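Ceramide very long chain fatty acid hydroxylase SCS7 (Saccharomyces cerevisiae, PDB 4ZR1) hydroxylates sphingolipid-associated very long chain fatty acids, postulated to act at C-2 of those in dihydroceramides and phytoceramides, as an integral membrane enzyme binding two zinc ions. Local coordinates at residues E97-W111 / K184-I196. Numbering follows the deposited sequence.
Sequences EPLTKTAWWVVPVAW and KYRLVMPPTLFVI. With BOG (octyl beta-D-glucopyranoside), chain E; BOG (octyl beta-D-glucopyranoside), chain J; BOG (octyl beta-D-glucopyranoside), chain I.
Arg186 holds Thr100 side-on with two nitrogens. NE donates to Thr100 O at 2.6 Å, from above the carbonyl plane. NH2 reaches Thr100 OG1 at 2.7 Å in a nearly straight bond. Glu97 OE2 forms a salt bridge with Arg186 NH2 at 2.8 Å, at the guanidinium edge, with the two planar groups 68° apart. The bend at chi2 (72°) turns the arginine chain back to these partners. Asp183 takes the other terminal nitrogen, NH1. One backbone bond crosses, from Thr102 N to Tyr185 O (2.9 Å).

The contact joins the entries of transmembrane helices TM1 and TM3, their leading loops and first turns. Pro190 is the N-cap of helix 191-208. The short helical segments cross at -56°, their axes 11.8 Å apart.

Toward the helices the contact turns apolar. Val107 CG2 packs on Val188 CB, and Thr102 CG2 on Pro190 CB. Val106 CG1 meets the Pro191 ring at CG. Phe194, of the tridecane pocket, puts CD2 over one face of Trp111, 3.5 Å from CZ2. Val195 CG2 lies at that indole's edge.

Trp105 has Ala103 CB and Val106 CG2 on one face and an octyl glucoside tail on the other, its C4' 3.3 Å from CE2. With an alanine here, the tail is likely to lose the surface it lies on, and the two methyls their cover. Another octyl glucoside hydrogen-bonds to Arg186 O and Leu187 O.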
# COMPACT_ATOMS: atom_id res chain seq x y z
N GLU A 97 -11.75 16.75 0.21
CA GLU A 97 -11.89 15.42 0.77
C GLU A 97 -12.31 14.32 -0.22
O GLU A 97 -11.89 13.17 -0.07
CB GLU A 97 -12.88 15.45 1.95
CG GLU A 97 -12.83 14.18 2.82
CD GLU A 97 -11.56 14.08 3.67
OE1 GLU A 97 -10.83 15.08 3.81
OE2 GLU A 97 -11.30 13.00 4.23
N PRO A 98 -13.14 14.64 -1.23
CA PRO A 98 -13.48 13.57 -2.18
C PRO A 98 -12.29 12.89 -2.88
O PRO A 98 -12.35 11.68 -3.11
CB PRO A 98 -14.37 14.28 -3.20
CG PRO A 98 -15.11 15.26 -2.36
CD PRO A 98 -14.09 15.76 -1.35
N LEU A 99 -11.24 13.64 -3.19
CA LEU A 99 -10.03 13.09 -3.80
C LEU A 99 -9.32 12.03 -2.96
O LEU A 99 -8.47 11.30 -3.47
CB LEU A 99 -9.05 14.22 -4.08
CG LEU A 99 -9.49 15.15 -5.20
CD1 LEU A 99 -8.56 16.33 -5.30
CD2 LEU A 99 -9.51 14.33 -6.48
N THR A 100 -9.64 11.95 -1.68
CA THR A 100 -8.90 11.07 -0.79
C THR A 100 -9.64 9.76 -0.62
O THR A 100 -9.20 8.89 0.12
CB THR A 100 -8.66 11.72 0.61
OG1 THR A 100 -9.88 11.71 1.37
CG2 THR A 100 -8.16 13.18 0.47
N LYS A 101 -10.76 9.62 -1.31
CA LYS A 101 -11.59 8.43 -1.18
C LYS A 101 -11.72 7.71 -2.51
O LYS A 101 -12.24 8.27 -3.47
CB LYS A 101 -12.98 8.79 -0.64
CG LYS A 101 -13.01 9.25 0.81
CD LYS A 101 -14.44 9.23 1.32
CE LYS A 101 -14.54 9.60 2.77
NZ LYS A 101 -14.20 11.03 3.00
N THR A 102 -11.22 6.49 -2.59
CA THR A 102 -11.25 5.76 -3.85
C THR A 102 -11.68 4.33 -3.59
O THR A 102 -11.03 3.59 -2.84
CB THR A 102 -9.89 5.76 -4.56
OG1 THR A 102 -9.01 4.88 -3.86
CG2 THR A 102 -9.27 7.17 -4.57
N ALA A 103 -12.79 3.94 -4.21
CA ALA A 103 -13.34 2.61 -4.03
C ALA A 103 -12.54 1.59 -4.84
O ALA A 103 -11.87 1.95 -5.80
CB ALA A 103 -14.79 2.58 -4.44
N TRP A 104 -12.62 0.33 -4.42
CA TRP A 104 -11.94 -0.78 -5.10
C TRP A 104 -12.19 -0.82 -6.60
O TRP A 104 -11.27 -1.05 -7.38
CB TRP A 104 -12.37 -2.12 -4.48
CG TRP A 104 -13.83 -2.41 -4.62
CD1 TRP A 104 -14.83 -2.04 -3.77
CD2 TRP A 104 -14.47 -3.15 -5.68
NE1 TRP A 104 -16.04 -2.49 -4.23
CE2 TRP A 104 -15.86 -3.17 -5.39
CE3 TRP A 104 -14.01 -3.79 -6.84
CZ2 TRP A 104 -16.78 -3.82 -6.22
CZ3 TRP A 104 -14.93 -4.42 -7.66
CH2 TRP A 104 -16.30 -4.43 -7.35
N TRP A 105 -13.43 -0.56 -7.02
CA TRP A 105 -13.80 -0.67 -8.43
C TRP A 105 -13.23 0.44 -9.30
O TRP A 105 -13.35 0.39 -10.52
CB TRP A 105 -15.34 -0.71 -8.58
CG TRP A 105 -16.06 0.42 -7.90
CD1 TRP A 105 -16.65 0.39 -6.68
CD2 TRP A 105 -16.28 1.74 -8.42
NE1 TRP A 105 -17.21 1.60 -6.39
CE2 TRP A 105 -17.00 2.46 -7.44
CE3 TRP A 105 -15.93 2.40 -9.61
CZ2 TRP A 105 -17.39 3.79 -7.61
CZ3 TRP A 105 -16.31 3.73 -9.78
CH2 TRP A 105 -17.04 4.41 -8.78
N VAL A 106 -12.62 1.44 -8.69
CA VAL A 106 -12.11 2.57 -9.45
C VAL A 106 -10.91 2.17 -10.31
O VAL A 106 -10.78 2.62 -11.46
CB VAL A 106 -11.73 3.73 -8.51
CG1 VAL A 106 -11.06 4.88 -9.29
CG2 VAL A 106 -12.96 4.22 -7.80
N VAL A 107 -10.04 1.33 -9.77
CA VAL A 107 -8.84 0.91 -10.48
C VAL A 107 -9.15 0.11 -11.76
O VAL A 107 -8.65 0.45 -12.83
CB VAL A 107 -7.91 0.09 -9.57
CG1 VAL A 107 -6.65 -0.28 -10.32
CG2 VAL A 107 -7.60 0.86 -8.29
N PRO A 108 -9.98 -0.95 -11.66
CA PRO A 108 -10.30 -1.63 -12.93
C PRO A 108 -10.99 -0.74 -13.97
O PRO A 108 -10.58 -0.80 -15.13
CB PRO A 108 -11.25 -2.76 -12.49
CG PRO A 108 -11.01 -2.94 -11.03
CD PRO A 108 -10.63 -1.60 -10.51
N VAL A 109 -11.99 0.06 -13.59
CA VAL A 109 -12.71 0.87 -14.58
C VAL A 109 -11.83 1.96 -15.17
O VAL A 109 -12.03 2.36 -16.31
CB VAL A 109 -14.01 1.54 -14.01
CG1 VAL A 109 -14.89 0.51 -13.32
CG2 VAL A 109 -13.69 2.68 -13.09
N ALA A 110 -10.84 2.43 -14.42
CA ALA A 110 -9.98 3.47 -14.95
C ALA A 110 -8.91 2.90 -15.88
O ALA A 110 -8.61 3.50 -16.92
CB ALA A 110 -9.32 4.26 -13.82
N TRP A 111 -8.36 1.74 -15.54
CA TRP A 111 -7.11 1.33 -16.19
C TRP A 111 -7.20 0.15 -17.15
O TRP A 111 -6.41 0.06 -18.09
CB TRP A 111 -6.06 1.05 -15.12
CG TRP A 111 -5.79 2.28 -14.30
CD1 TRP A 111 -5.90 2.40 -12.94
CD2 TRP A 111 -5.39 3.57 -14.78
NE1 TRP A 111 -5.58 3.68 -12.55
CE2 TRP A 111 -5.27 4.42 -13.66
CE3 TRP A 111 -5.12 4.09 -16.05
CZ2 TRP A 111 -4.89 5.75 -13.77
CZ3 TRP A 111 -4.74 5.40 -16.16
CH2 TRP A 111 -4.63 6.22 -15.03
N LYS A 184 -11.84 1.22 3.85
CA LYS A 184 -12.09 0.67 2.51
C LYS A 184 -11.92 1.69 1.38
O LYS A 184 -11.85 1.32 0.21
CB LYS A 184 -13.49 0.04 2.46
CG LYS A 184 -14.64 1.01 2.68
CD LYS A 184 -15.98 0.28 2.74
CE LYS A 184 -17.13 1.24 3.04
NZ LYS A 184 -18.45 0.56 3.13
N TYR A 185 -11.82 2.97 1.71
CA TYR A 185 -11.63 3.96 0.65
C TYR A 185 -10.23 4.56 0.62
O TYR A 185 -9.97 5.47 -0.16
CB TYR A 185 -12.65 5.08 0.76
CG TYR A 185 -14.07 4.63 0.48
CD1 TYR A 185 -14.55 4.52 -0.82
CD2 TYR A 185 -14.94 4.35 1.51
CE1 TYR A 185 -15.85 4.13 -1.07
CE2 TYR A 185 -16.24 3.96 1.27
CZ TYR A 185 -16.69 3.85 -0.02
OH TYR A 185 -17.99 3.46 -0.23
N ARG A 186 -9.33 4.04 1.44
CA ARG A 186 -7.95 4.51 1.43
C ARG A 186 -6.97 3.36 1.28
O ARG A 186 -5.89 3.37 1.88
CB ARG A 186 -7.62 5.29 2.71
CG ARG A 186 -7.91 6.77 2.62
CD ARG A 186 -9.39 7.05 2.64
NE ARG A 186 -9.66 8.48 2.69
CZ ARG A 186 -9.91 9.15 3.81
NH1 ARG A 186 -9.96 8.52 4.98
NH2 ARG A 186 -10.12 10.46 3.75
N LEU A 187 -7.35 2.36 0.49
CA LEU A 187 -6.48 1.22 0.26
C LEU A 187 -5.90 1.29 -1.15
O LEU A 187 -4.68 1.42 -1.32
CB LEU A 187 -7.24 -0.09 0.49
CG LEU A 187 -6.47 -1.41 0.50
CD1 LEU A 187 -7.25 -2.50 1.23
CD2 LEU A 187 -6.18 -1.86 -0.92
N VAL A 188 -6.75 1.21 -2.17
CA VAL A 188 -6.22 1.25 -3.52
C VAL A 188 -5.73 2.65 -3.84
O VAL A 188 -6.03 3.60 -3.13
CB VAL A 188 -7.25 0.82 -4.58
CG1 VAL A 188 -7.86 -0.54 -4.20
CG2 VAL A 188 -8.31 1.88 -4.76
N MET A 189 -4.93 2.75 -4.89
CA MET A 189 -4.29 4.00 -5.23
C MET A 189 -5.25 4.89 -5.97
O MET A 189 -5.95 4.44 -6.86
CB MET A 189 -3.06 3.75 -6.10
CG MET A 189 -2.07 2.79 -5.50
SD MET A 189 -0.60 2.72 -6.54
CE MET A 189 -0.44 4.45 -6.89
N PRO A 190 -5.30 6.16 -5.58
CA PRO A 190 -6.09 7.11 -6.36
C PRO A 190 -5.42 7.35 -7.70
O PRO A 190 -4.19 7.43 -7.74
CB PRO A 190 -6.08 8.37 -5.48
CG PRO A 190 -4.93 8.22 -4.62
CD PRO A 190 -4.77 6.76 -4.35
N PRO A 191 -6.21 7.44 -8.80
CA PRO A 191 -5.58 7.57 -10.12
C PRO A 191 -4.69 8.80 -10.20
O PRO A 191 -3.64 8.76 -10.86
CB PRO A 191 -6.78 7.67 -11.07
CG PRO A 191 -7.88 6.95 -10.36
CD PRO A 191 -7.66 7.19 -8.89
N THR A 192 -5.07 9.87 -9.51
CA THR A 192 -4.25 11.07 -9.43
C THR A 192 -2.83 10.73 -8.98
O THR A 192 -1.86 11.17 -9.61
CB THR A 192 -4.87 12.11 -8.48
OG1 THR A 192 -6.16 12.49 -8.96
CG2 THR A 192 -4.00 13.34 -8.41
N LEU A 193 -2.69 9.95 -7.92
CA LEU A 193 -1.34 9.56 -7.50
C LEU A 193 -0.74 8.52 -8.43
O LEU A 193 0.46 8.55 -8.69
CB LEU A 193 -1.31 9.02 -6.07
CG LEU A 193 -1.60 9.97 -4.91
CD1 LEU A 193 -1.36 9.26 -3.58
CD2 LEU A 193 -0.80 11.26 -5.01
N PHE A 194 -1.56 7.59 -8.93
CA PHE A 194 -1.02 6.53 -9.77
C PHE A 194 -0.35 7.10 -11.03
O PHE A 194 0.73 6.65 -11.43
CB PHE A 194 -2.09 5.52 -10.17
CG PHE A 194 -1.59 4.49 -11.15
CD1 PHE A 194 -0.78 3.45 -10.71
CD2 PHE A 194 -1.87 4.60 -12.50
CE1 PHE A 194 -0.27 2.53 -11.60
CE2 PHE A 194 -1.37 3.67 -13.40
CZ PHE A 194 -0.57 2.64 -12.95
N VAL A 195 -0.98 8.11 -11.62
CA VAL A 195 -0.46 8.76 -12.82
C VAL A 195 0.94 9.36 -12.61
O VAL A 195 1.82 9.21 -13.46
CB VAL A 195 -1.43 9.85 -13.28
CG1 VAL A 195 -0.82 10.69 -14.39
CG2 VAL A 195 -2.75 9.22 -13.73
N ILE A 196 1.14 10.02 -11.48
CA ILE A 196 2.44 10.58 -11.12
C ILE A 196 3.55 9.52 -11.03
O ILE A 196 4.69 9.78 -11.41
CB ILE A 196 2.38 11.30 -9.76
CG1 ILE A 196 1.36 12.43 -9.77
CG2 ILE A 196 3.72 11.83 -9.37
CD1 ILE A 196 1.08 12.97 -8.37
C1 BOG E . -2.91 5.88 -0.74
O1 BOG E . -4.03 6.74 -0.71
C2 BOG E . -3.29 4.57 -0.11
O2 BOG E . -3.49 4.81 1.27
C3 BOG E . -2.15 3.58 -0.23
O3 BOG E . -2.52 2.27 0.15
C4 BOG E . -1.58 3.56 -1.62
O4 BOG E . -0.39 2.81 -1.57
C5 BOG E . -1.27 4.96 -2.05
O5 BOG E . -2.47 5.70 -2.07
C6 BOG E . -0.61 4.88 -3.42
O6 BOG E . -0.84 6.02 -4.21
C1' BOG E . -3.77 8.05 -0.27
C2' BOG E . -5.03 8.89 -0.24
C3' BOG E . -4.65 10.34 -0.40
C4' BOG E . -5.33 10.98 -1.60
C5' BOG E . -4.42 11.99 -2.26
C6' BOG E . -5.22 12.91 -3.15
C7' BOG E . -4.30 13.81 -3.94
C8' BOG E . -3.81 14.93 -3.06
C1 BOG J . -22.44 4.28 -3.56
O1 BOG J . -22.33 4.09 -4.95
C2 BOG J . -22.35 2.95 -2.87
O2 BOG J . -23.33 2.09 -3.39
C3 BOG J . -22.57 3.17 -1.39
O3 BOG J . -22.33 1.98 -0.69
C4 BOG J . -21.61 4.24 -0.90
O4 BOG J . -21.90 4.58 0.43
C5 BOG J . -21.71 5.46 -1.78
O5 BOG J . -21.40 5.11 -3.10
C6 BOG J . -20.75 6.52 -1.29
O6 BOG J . -21.37 7.29 -0.28
C1' BOG J . -21.00 4.02 -5.39
C2' BOG J . -20.65 2.58 -5.71
C3' BOG J . -21.26 2.20 -7.04
C4' BOG J . -20.18 1.76 -8.00
C5' BOG J . -20.36 2.43 -9.35
C6' BOG J . -19.71 1.59 -10.44
C7' BOG J . -19.53 2.45 -11.67
C8' BOG J . -18.62 1.79 -12.68
C1 BOG I . -20.55 -1.47 -3.96
O1 BOG I . -20.91 -2.24 -5.08
C2 BOG I . -21.80 -1.33 -3.12
O2 BOG I . -22.76 -0.61 -3.85
C3 BOG I . -21.49 -0.61 -1.83
O3 BOG I . -22.62 -0.71 -0.98
C4 BOG I . -20.30 -1.24 -1.15
O4 BOG I . -19.91 -0.45 -0.05
C5 BOG I . -19.15 -1.35 -2.13
O5 BOG I . -19.55 -2.14 -3.23
C6 BOG I . -17.97 -1.99 -1.43
O6 BOG I . -17.19 -1.02 -0.77
C1' BOG I . -20.33 -1.83 -6.29
C2' BOG I . -20.80 -2.76 -7.38
C3' BOG I . -19.65 -3.10 -8.30
C4' BOG I . -19.58 -2.09 -9.42
C5' BOG I . -19.15 -2.77 -10.70
C6' BOG I . -17.66 -3.05 -10.69
C7' BOG I . -17.11 -2.95 -12.10
C8' BOG I . -15.66 -3.41 -12.15